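Side-chain contacts in type II secretion ATPase XpsE (Xanthomonas campestris, PDB 2D28), which belongs to the GspE-type ATPases of bacterial type II secretion and is represented here by its N-terminal domain, a helical part joined to an alpha/beta part: residues 17-22 against 54-59; 5-10 against 38-43; 60-65 against 111-116. The protein carries 1 engineered substitution. All blocks are in the same frame, centred on the assembly; numbering follows the deposited sequence.

How the contacts relate
From the N terminus, helix 6-16 makes contact 2 with the start of helix 39-45, closing a loop that takes in helix 22-27. The turn after helix 6-16 reaches forward to helix 51-62 in contact 1. Because 17-22 lies between the two segments of contact 2 and 54-59 lies beyond them, these two closures cross, tying the N-terminal helices into one bundle. Contact 3 follows in series: the end of helix 51-62 and the loop after it meet 111-116, at the exit of strand 105-110. Helix 51-62 is thus shared by contacts 1 and 3, and a salt bridge from Arg-19 to Glu-60 joins them directly.

Contact 1: 17-22 against 54-59; sequences RRRLKD and HAETCA
Arg-19 reaches Thr-57 with one nitrogen of its guanidinium: NH1 donates to OG1 over 2.7 Å, at an N-H...O angle of 142°. The hydroxyl oxygen sits at the edge of the guanidinium, near its plane. Glu-56 approaches differently. CG of Glu-56 lies over one face of the Arg-19 guanidinium, displaced toward the rim and 3.8 Å from Arg-19 NH1, while CG of Arg-17 covers the middle of the opposite face, so the flat group is sandwiched between two aliphatic carbons. The carboxylate of Glu-56 stands nearly perpendicular to the guanidinium (89°), and Glu-56 OE2 is 4.3 Å from Arg-19 NH2, well out of the guanidinium plane, which leaves attraction between charges without a directed bond.

An extended chain from CG to NE carries the guanidinium from the turn across to helix 51-62. There Arg-19 NH2 forms a salt bridge with Glu-60, one turn beyond Glu-56, and Thr-57 OG1 also bonds to the carbonyl of Asp-53 in the preceding turn. Leu-14 of helix 6-16 touches both Arg-19 and Thr-57. With a hydroxyl at its edge and two acidic side chains nearby, the guanidinium is restrained in its rotation and its positive charge is probably well compensated.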
loop_
_atom_site.group_PDB
_atom_site.type_symbol
_atom_site.label_atom_id
_atom_site.label_comp_id
_atom_site.label_asym_id
_atom_site.label_seq_id
_atom_site.Cartn_x
_atom_site.Cartn_y
_atom_site.Cartn_z
ATOM N N ARG A 17 16.980 -9.533 2.584
ATOM C CA ARG A 17 17.591 -8.233 2.201
ATOM C C ARG A 17 18.199 -7.454 3.350
ATOM O O ARG A 17 18.763 -6.336 3.164
ATOM C CB ARG A 17 16.558 -7.380 1.473
ATOM C CG ARG A 17 16.074 -7.965 0.142
ATOM C CD ARG A 17 17.102 -7.811 -0.931
ATOM N NE ARG A 17 18.133 -8.815 -0.779
ATOM C CZ ARG A 17 19.252 -8.853 -1.500
ATOM N NH1 ARG A 17 20.125 -9.850 -1.340
ATOM N NH2 ARG A 17 19.494 -7.903 -2.402
ATOM N N ARG A 18 18.054 -8.011 4.542
ATOM C CA ARG A 18 18.478 -7.395 5.766
ATOM C C ARG A 18 17.839 -6.045 6.059
ATOM O O ARG A 18 18.441 -5.142 6.658
ATOM C CB ARG A 18 19.983 -7.289 5.755
ATOM C CG ARG A 18 20.596 -8.689 5.628
ATOM C CD ARG A 18 21.961 -8.610 5.077
ATOM N NE ARG A 18 22.787 -7.900 6.030
ATOM C CZ ARG A 18 23.753 -7.027 5.716
ATOM N NH1 ARG A 18 24.075 -6.749 4.441
ATOM N NH2 ARG A 18 24.426 -6.445 6.704
ATOM N N ARG A 19 16.587 -5.919 5.665
ATOM C CA ARG A 19 15.767 -4.737 5.980
ATOM C C ARG A 19 14.967 -4.929 7.257
ATOM O O ARG A 19 14.150 -4.072 7.631
ATOM C CB ARG A 19 14.805 -4.497 4.819
ATOM C CG ARG A 19 15.488 -4.275 3.466
ATOM C CD ARG A 19 14.554 -4.279 2.246
ATOM N NE ARG A 19 15.304 -4.241 0.995
ATOM C CZ ARG A 19 14.818 -4.621 -0.196
ATOM N NH1 ARG A 19 13.638 -5.139 -0.317
ATOM N NH2 ARG A 19 15.545 -4.551 -1.256
ATOM N N LEU A 20 15.147 -6.114 7.862
ATOM C CA LEU A 20 14.451 -6.536 9.079
ATOM C C LEU A 20 15.382 -7.530 9.804
ATOM O O LEU A 20 15.905 -8.454 9.169
ATOM C CB LEU A 20 13.147 -7.257 8.732
ATOM C CG LEU A 20 12.378 -7.963 9.896
ATOM C CD1 LEU A 20 11.854 -6.949 10.856
ATOM C CD2 LEU A 20 11.213 -8.780 9.360
ATOM N N LYS A 21 15.553 -7.357 11.108
ATOM C CA LYS A 21 16.367 -8.265 11.925
ATOM C C LYS A 21 15.532 -9.370 12.467
ATOM O O LYS A 21 14.378 -9.153 12.893
ATOM C CB LYS A 21 16.940 -7.546 13.168
ATOM C CG LYS A 21 17.630 -6.249 12.918
ATOM C CD LYS A 21 18.411 -5.866 14.190
ATOM C CE LYS A 21 18.496 -4.372 14.424
ATOM N NZ LYS A 21 18.287 -4.041 15.878
ATOM N N ASP A 22 16.125 -10.558 12.544
ATOM C CA ASP A 22 15.366 -11.714 12.927
ATOM C C ASP A 22 14.955 -11.611 14.385
ATOM O O ASP A 22 13.892 -12.124 14.756
ATOM C CB ASP A 22 16.116 -13.014 12.616
ATOM C CG ASP A 22 17.215 -13.316 13.585
ATOM O OD1 ASP A 22 18.069 -12.427 13.866
ATOM O OD2 ASP A 22 17.288 -14.467 14.103
ATOM N N HIS A 54 9.466 -1.209 3.478
ATOM C CA HIS A 54 8.138 -1.810 3.309
ATOM C C HIS A 54 7.684 -1.700 1.849
ATOM O O HIS A 54 7.431 -2.740 1.164
ATOM C CB HIS A 54 7.108 -1.231 4.279
ATOM C CG HIS A 54 5.726 -1.771 4.032
ATOM N ND1 HIS A 54 5.482 -2.742 3.093
ATOM C CD2 HIS A 54 4.531 -1.500 4.579
ATOM C CE1 HIS A 54 4.190 -3.026 3.070
ATOM N NE2 HIS A 54 3.583 -2.254 3.928
ATOM N N ALA A 55 7.609 -0.478 1.343
ATOM C CA ALA A 55 7.224 -0.205 -0.061
ATOM C C ALA A 55 8.094 -0.984 -1.043
ATOM O O ALA A 55 7.603 -1.674 -1.994
ATOM C CB ALA A 55 7.309 1.316 -0.376
ATOM N N GLU A 56 9.413 -0.853 -0.874
ATOM C CA GLU A 56 10.341 -1.558 -1.738
ATOM C C GLU A 56 10.121 -3.037 -1.917
ATOM O O GLU A 56 10.104 -3.593 -3.071
ATOM C CB GLU A 56 11.776 -1.393 -1.195
ATOM C CG GLU A 56 12.830 -1.963 -2.151
ATOM C CD GLU A 56 13.362 -0.937 -3.138
ATOM O OE1 GLU A 56 12.751 0.182 -3.225
ATOM O OE2 GLU A 56 14.400 -1.244 -3.798
ATOM N N THR A 57 9.946 -3.690 -0.769
ATOM C CA THR A 57 9.798 -5.101 -0.726
ATOM C C THR A 57 8.445 -5.553 -1.294
ATOM O O THR A 57 8.386 -6.566 -1.976
ATOM C CB THR A 57 10.022 -5.581 0.701
ATOM O OG1 THR A 57 11.297 -5.059 1.104
ATOM C CG2 THR A 57 10.187 -7.125 0.695
ATOM N N CYS A 58 7.364 -4.852 -0.922
ATOM C CA CYS A 58 6.055 -5.088 -1.520
ATOM C C CYS A 58 6.182 -5.046 -3.053
ATOM O O CYS A 58 5.724 -5.941 -3.752
ATOM C CB CYS A 58 5.072 -4.017 -1.050
ATOM S SG CYS A 58 4.508 -4.261 0.608
ATOM N N ALA A 59 6.882 -4.057 -3.575
ATOM C CA ALA A 59 7.025 -3.915 -5.006
ATOM C C ALA A 59 7.824 -5.040 -5.642
ATOM O O ALA A 59 7.410 -5.563 -6.664
ATOM C CB ALA A 59 7.650 -2.600 -5.329
#

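Contact 2: 5-10 against 38-43; sequences SAETRI and GLLALL
The N-terminal turns of two helices, 6-16 and 39-45, meet where Glu-7 and Ile-10 face Leu-39 and Leu-40. Over these short segments the axes come no nearer than 11.1 Å and their N-to-C directions differ by 41°, so the gap is spanned by side chains.

Leu-40 carries most of the apolar contact. CD1 of Leu-40 lies between two partners, 3.8 Å from CG of Glu-7 and 3.9 Å from CG2 of Ile-10; the Glu-7 chain runs past Leu-40 in the opposite direction, whereas Ile-10 crosses it at about a right angle. Glu-7 has CG anti to the backbone N (chi1 -179°) and continues extended through chi2, which lays its CG methylene against Leu-40 and delivers the carboxylate to the beginning of helix 39-45. There OE2 of Glu-7 packs against CB of Leu-39 at 3.6 Å.

This meeting of helix starts is part of the bundle of N-terminal helices. Leu-40 continues onto Val-11 and Leu-14 of helix 6-16 and onto Tyr-114, while Ile-10 also packs against Thr-57, Cys-58 and Val-61 of helix 51-62, with CG2 serving both Leu-40 and Thr-57. Leu-40 and Ile-10 are buried, whereas Glu-7 and Leu-39 border the contact and remain partly exposed.

A water bridges the polar side. It accepts from the backbone N of Leu-39 at 2.7 Å and donates weakly to OE1 of Glu-7, linking the acid to the first turn of the helix, where the helix dipole would be expected to favour a negative charge. Helix 6-16 has a cap of its own: Ser-5 is the N-cap residue, and its OG accepts from the backbone N of Thr-8 over 3.0 Å at an angle of 163°.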
loop_
_atom_site.group_PDB
_atom_site.type_symbol
_atom_site.label_atom_id
_atom_site.label_comp_id
_atom_site.label_asym_id
_atom_site.label_seq_id
_atom_site.Cartn_x
_atom_site.Cartn_y
_atom_site.Cartn_z
ATOM N N SER A 5 1.695 -17.044 1.180
ATOM C CA SER A 5 0.997 -15.714 1.192
ATOM C C SER A 5 1.936 -14.586 0.714
ATOM O O SER A 5 3.122 -14.733 0.867
ATOM C CB SER A 5 0.343 -15.418 2.585
ATOM O OG SER A 5 1.174 -14.671 3.430
ATOM N N ALA A 6 1.392 -13.504 0.136
ATOM C CA ALA A 6 2.155 -12.306 -0.280
ATOM C C ALA A 6 2.840 -11.707 0.981
ATOM O O ALA A 6 4.028 -11.440 0.989
ATOM C CB ALA A 6 1.254 -11.288 -0.925
ATOM N N GLU A 7 2.102 -11.594 2.085
ATOM C CA GLU A 7 2.714 -11.144 3.345
ATOM C C GLU A 7 3.915 -11.983 3.820
ATOM O O GLU A 7 4.941 -11.416 4.242
ATOM C CB GLU A 7 1.657 -11.082 4.472
ATOM C CG GLU A 7 2.229 -10.593 5.783
ATOM C CD GLU A 7 1.267 -10.822 6.948
ATOM O OE1 GLU A 7 0.323 -10.007 7.039
ATOM O OE2 GLU A 7 1.476 -11.804 7.727
ATOM N N THR A 8 3.786 -13.305 3.769
ATOM C CA THR A 8 4.868 -14.216 4.119
ATOM C C THR A 8 6.106 -14.043 3.205
ATOM O O THR A 8 7.225 -14.031 3.690
ATOM C CB THR A 8 4.369 -15.641 4.071
ATOM O OG1 THR A 8 3.372 -15.825 5.087
ATOM C CG2 THR A 8 5.464 -16.678 4.436
ATOM N N ARG A 9 5.879 -13.825 1.914
ATOM C CA ARG A 9 6.980 -13.732 0.970
ATOM C C ARG A 9 7.650 -12.396 1.207
ATOM O O ARG A 9 8.847 -12.238 1.007
ATOM C CB ARG A 9 6.439 -13.825 -0.471
ATOM C CG ARG A 9 5.947 -15.229 -0.868
ATOM C CD ARG A 9 6.353 -15.520 -2.391
ATOM N NE ARG A 9 5.294 -14.937 -3.044
ATOM C CZ ARG A 9 5.154 -14.203 -4.125
ATOM N NH1 ARG A 9 5.991 -13.958 -5.129
ATOM N NH2 ARG A 9 3.930 -13.746 -4.191
ATOM N N ILE A 10 6.864 -11.387 1.566
ATOM C CA ILE A 10 7.401 -10.044 1.841
ATOM C C ILE A 10 8.265 -10.067 3.151
ATOM O O ILE A 10 9.360 -9.524 3.177
ATOM C CB ILE A 10 6.284 -8.964 1.904
ATOM C CG1 ILE A 10 5.735 -8.734 0.513
ATOM C CG2 ILE A 10 6.827 -7.668 2.420
ATOM C CD1 ILE A 10 4.401 -8.040 0.389
ATOM N N GLY A 38 -2.094 -6.472 11.312
ATOM C CA GLY A 38 -1.321 -7.429 10.539
ATOM C C GLY A 38 0.141 -7.446 10.979
ATOM O O GLY A 38 0.600 -6.554 11.676
ATOM N N LEU A 39 0.876 -8.453 10.543
ATOM C CA LEU A 39 2.278 -8.578 10.943
ATOM C C LEU A 39 3.070 -7.399 10.390
ATOM O O LEU A 39 3.818 -6.740 11.140
ATOM C CB LEU A 39 2.885 -9.936 10.514
ATOM C CG LEU A 39 4.376 -10.143 10.790
ATOM C CD1 LEU A 39 4.711 -9.801 12.271
ATOM C CD2 LEU A 39 4.731 -11.559 10.469
ATOM N N LEU A 40 2.915 -7.095 9.101
ATOM C CA LEU A 40 3.741 -6.049 8.519
ATOM C C LEU A 40 3.389 -4.648 9.095
ATOM O O LEU A 40 4.240 -3.814 9.335
ATOM C CB LEU A 40 3.577 -6.011 7.002
ATOM C CG LEU A 40 4.271 -7.184 6.288
ATOM C CD1 LEU A 40 3.783 -7.271 4.854
ATOM C CD2 LEU A 40 5.798 -6.981 6.320
ATOM N N ALA A 41 2.103 -4.427 9.274
ATOM C CA ALA A 41 1.555 -3.301 10.109
ATOM C C ALA A 41 2.208 -3.190 11.466
ATOM O O ALA A 41 2.634 -2.120 11.825
ATOM C CB ALA A 41 0.002 -3.498 10.281
ATOM N N LEU A 42 2.351 -4.289 12.191
ATOM C CA LEU A 42 2.884 -4.245 13.543
ATOM C C LEU A 42 4.371 -3.882 13.504
ATOM O O LEU A 42 4.814 -3.028 14.280
ATOM C CB LEU A 42 2.695 -5.561 14.242
ATOM C CG LEU A 42 3.174 -5.657 15.683
ATOM C CD1 LEU A 42 2.379 -4.673 16.545
ATOM C CD2 LEU A 42 3.024 -7.071 16.169
ATOM N N LEU A 43 5.112 -4.501 12.572
ATOM C CA LEU A 43 6.510 -4.155 12.318
ATOM C C LEU A 43 6.719 -2.703 11.994
ATOM O O LEU A 43 7.680 -2.083 12.458
ATOM C CB LEU A 43 7.117 -5.053 11.184
ATOM C CG LEU A 43 7.188 -6.548 11.493
ATOM C CD1 LEU A 43 7.487 -7.376 10.250
ATOM C CD2 LEU A 43 8.270 -6.817 12.594
HETATM O O HOH W 1 -0.271 -10.705 9.612
#

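Contact 3: 60-65 against 111-116; sequences EVLGLP and ADPYDD
Leu-62, Pro-113 and Leu-64 account for most of this contact, with the proline ring received by two leucine methyl groups. CD1 of Leu-62 lies 3.7 Å from CB of Pro-113 and also close to CG, so it meets one side of the ring along the CB-CG bond. CD1 of Leu-62 also reaches the backbone, 3.5 Å from O of Pro-113 and 3.8 Å from N of Tyr-114. Beyond the helix exit at Gly-63, Leu-64 brings its own CD1 to within 3.7 Å of the same CB of Pro-113, its side chain running past the ring in the opposite direction.

Similar chi1 torsions (-70° in Leu-62, -75° in Leu-64) send both CD1 methyls to this CB, and the positive phi of Gly-63 lets the chain leave the helix between them. Pro-113 itself is set in a type I beta turn from Asp-112 to Asp-115, closed by a bond from Asp-115 N to Asp-112 O. Cys-58 and Val-134 also pack on the proline, and Leu-64 extends the cluster to Leu-132. This plain apolar packing joins the end of helix 51-62 to the turn between strand 105-110 and helix 116-126, where the helical part meets the alpha/beta part.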
loop_
_atom_site.group_PDB
_atom_site.type_symbol
_atom_site.label_atom_id
_atom_site.label_comp_id
_atom_site.label_asym_id
_atom_site.label_seq_id
_atom_site.Cartn_x
_atom_site.Cartn_y
_atom_site.Cartn_z
ATOM N N GLU A 60 8.912 -5.469 -5.003
ATOM C CA GLU A 60 9.683 -6.593 -5.493
ATOM C C GLU A 60 8.873 -7.811 -5.511
ATOM O O GLU A 60 8.985 -8.568 -6.425
ATOM C CB GLU A 60 10.902 -6.962 -4.633
ATOM C CG GLU A 60 12.016 -5.969 -4.638
ATOM C CD GLU A 60 13.037 -6.196 -3.483
ATOM O OE1 GLU A 60 12.840 -6.985 -2.494
ATOM O OE2 GLU A 60 14.094 -5.605 -3.606
ATOM N N VAL A 61 8.146 -8.104 -4.452
ATOM C CA VAL A 61 7.544 -9.413 -4.362
ATOM C C VAL A 61 6.401 -9.509 -5.320
ATOM O O VAL A 61 6.134 -10.602 -5.908
ATOM C CB VAL A 61 7.088 -9.779 -2.930
ATOM C CG1 VAL A 61 6.177 -10.933 -2.942
ATOM C CG2 VAL A 61 8.323 -10.046 -2.046
ATOM N N LEU A 62 5.712 -8.390 -5.507
ATOM C CA LEU A 62 4.485 -8.404 -6.297
ATOM C C LEU A 62 4.732 -7.942 -7.746
ATOM O O LEU A 62 3.825 -8.004 -8.568
ATOM C CB LEU A 62 3.380 -7.589 -5.614
ATOM C CG LEU A 62 2.774 -8.165 -4.338
ATOM C CD1 LEU A 62 1.885 -7.075 -3.706
ATOM C CD2 LEU A 62 1.970 -9.465 -4.578
ATOM N N GLY A 63 5.950 -7.504 -8.073
ATOM C CA GLY A 63 6.266 -7.064 -9.416
ATOM C C GLY A 63 5.585 -5.776 -9.822
ATOM O O GLY A 63 5.339 -5.540 -10.978
ATOM N N LEU A 64 5.269 -4.924 -8.840
ATOM C CA LEU A 64 4.490 -3.740 -9.102
ATOM C C LEU A 64 5.429 -2.552 -9.154
ATOM O O LEU A 64 6.459 -2.521 -8.453
ATOM C CB LEU A 64 3.482 -3.499 -7.954
ATOM C CG LEU A 64 2.256 -4.433 -7.919
ATOM C CD1 LEU A 64 1.565 -4.296 -6.602
ATOM C CD2 LEU A 64 1.316 -4.270 -9.089
ATOM N N PRO A 65 5.021 -1.541 -9.896
ATOM C CA PRO A 65 5.795 -0.305 -9.966
ATOM C C PRO A 65 5.716 0.493 -8.670
ATOM O O PRO A 65 4.761 0.424 -7.932
ATOM C CB PRO A 65 5.129 0.456 -11.107
ATOM C CG PRO A 65 3.668 0.020 -10.993
ATOM C CD PRO A 65 3.787 -1.446 -10.695
ATOM N N ALA A 111 -0.360 1.631 -0.263
ATOM C CA ALA A 111 0.712 1.303 0.707
ATOM C C ALA A 111 0.929 -0.175 0.937
ATOM O O ALA A 111 2.107 -0.640 1.104
ATOM C CB ALA A 111 0.541 2.055 2.063
ATOM N N ASP A 112 -0.194 -0.901 0.942
ATOM C CA ASP A 112 -0.248 -2.300 1.307
ATOM C C ASP A 112 -0.849 -3.147 0.188
ATOM O O ASP A 112 -1.931 -3.693 0.314
ATOM C CB ASP A 112 -0.997 -2.495 2.611
ATOM C CG ASP A 112 -0.386 -1.732 3.780
ATOM O OD1 ASP A 112 0.874 -1.620 3.902
ATOM O OD2 ASP A 112 -1.112 -1.230 4.649
ATOM N N PRO A 113 -0.108 -3.334 -0.884
ATOM C CA PRO A 113 -0.625 -4.075 -2.062
ATOM C C PRO A 113 -0.808 -5.569 -1.922
ATOM O O PRO A 113 -1.375 -6.163 -2.842
ATOM C CB PRO A 113 0.386 -3.725 -3.140
ATOM C CG PRO A 113 1.645 -3.547 -2.391
ATOM C CD PRO A 113 1.250 -2.824 -1.128
ATOM N N TYR A 114 -0.369 -6.137 -0.816
ATOM C CA TYR A 114 -0.636 -7.510 -0.425
ATOM C C TYR A 114 -2.033 -7.699 0.221
ATOM O O TYR A 114 -2.390 -8.824 0.516
ATOM C CB TYR A 114 0.414 -7.971 0.586
ATOM C CG TYR A 114 0.515 -7.135 1.805
ATOM C CD1 TYR A 114 -0.301 -7.342 2.898
ATOM C CD2 TYR A 114 1.438 -6.064 1.849
ATOM C CE1 TYR A 114 -0.182 -6.522 4.030
ATOM C CE2 TYR A 114 1.548 -5.258 2.911
ATOM C CZ TYR A 114 0.739 -5.458 3.988
ATOM O OH TYR A 114 0.853 -4.586 5.031
ATOM N N ASP A 115 -2.779 -6.607 0.465
ATOM C CA ASP A 115 -4.022 -6.680 1.229
ATOM C C ASP A 115 -5.191 -6.855 0.247
ATOM O O ASP A 115 -5.745 -5.887 -0.264
ATOM C CB ASP A 115 -4.167 -5.425 2.109
ATOM C CG ASP A 115 -5.346 -5.505 3.036
ATOM O OD1 ASP A 115 -6.267 -6.339 2.775
ATOM O OD2 ASP A 115 -5.398 -4.711 3.982
ATOM N N ASP A 116 -5.461 -8.114 -0.058
ATOM C CA ASP A 116 -6.457 -8.463 -1.021
ATOM C C ASP A 116 -7.882 -8.023 -0.564
ATOM O O ASP A 116 -8.707 -7.726 -1.398
ATOM C CB ASP A 116 -6.394 -9.965 -1.348
ATOM C CG ASP A 116 -6.629 -10.825 -0.180
ATOM O OD1 ASP A 116 -5.672 -10.986 0.618
ATOM O OD2 ASP A 116 -7.748 -11.400 0.020
#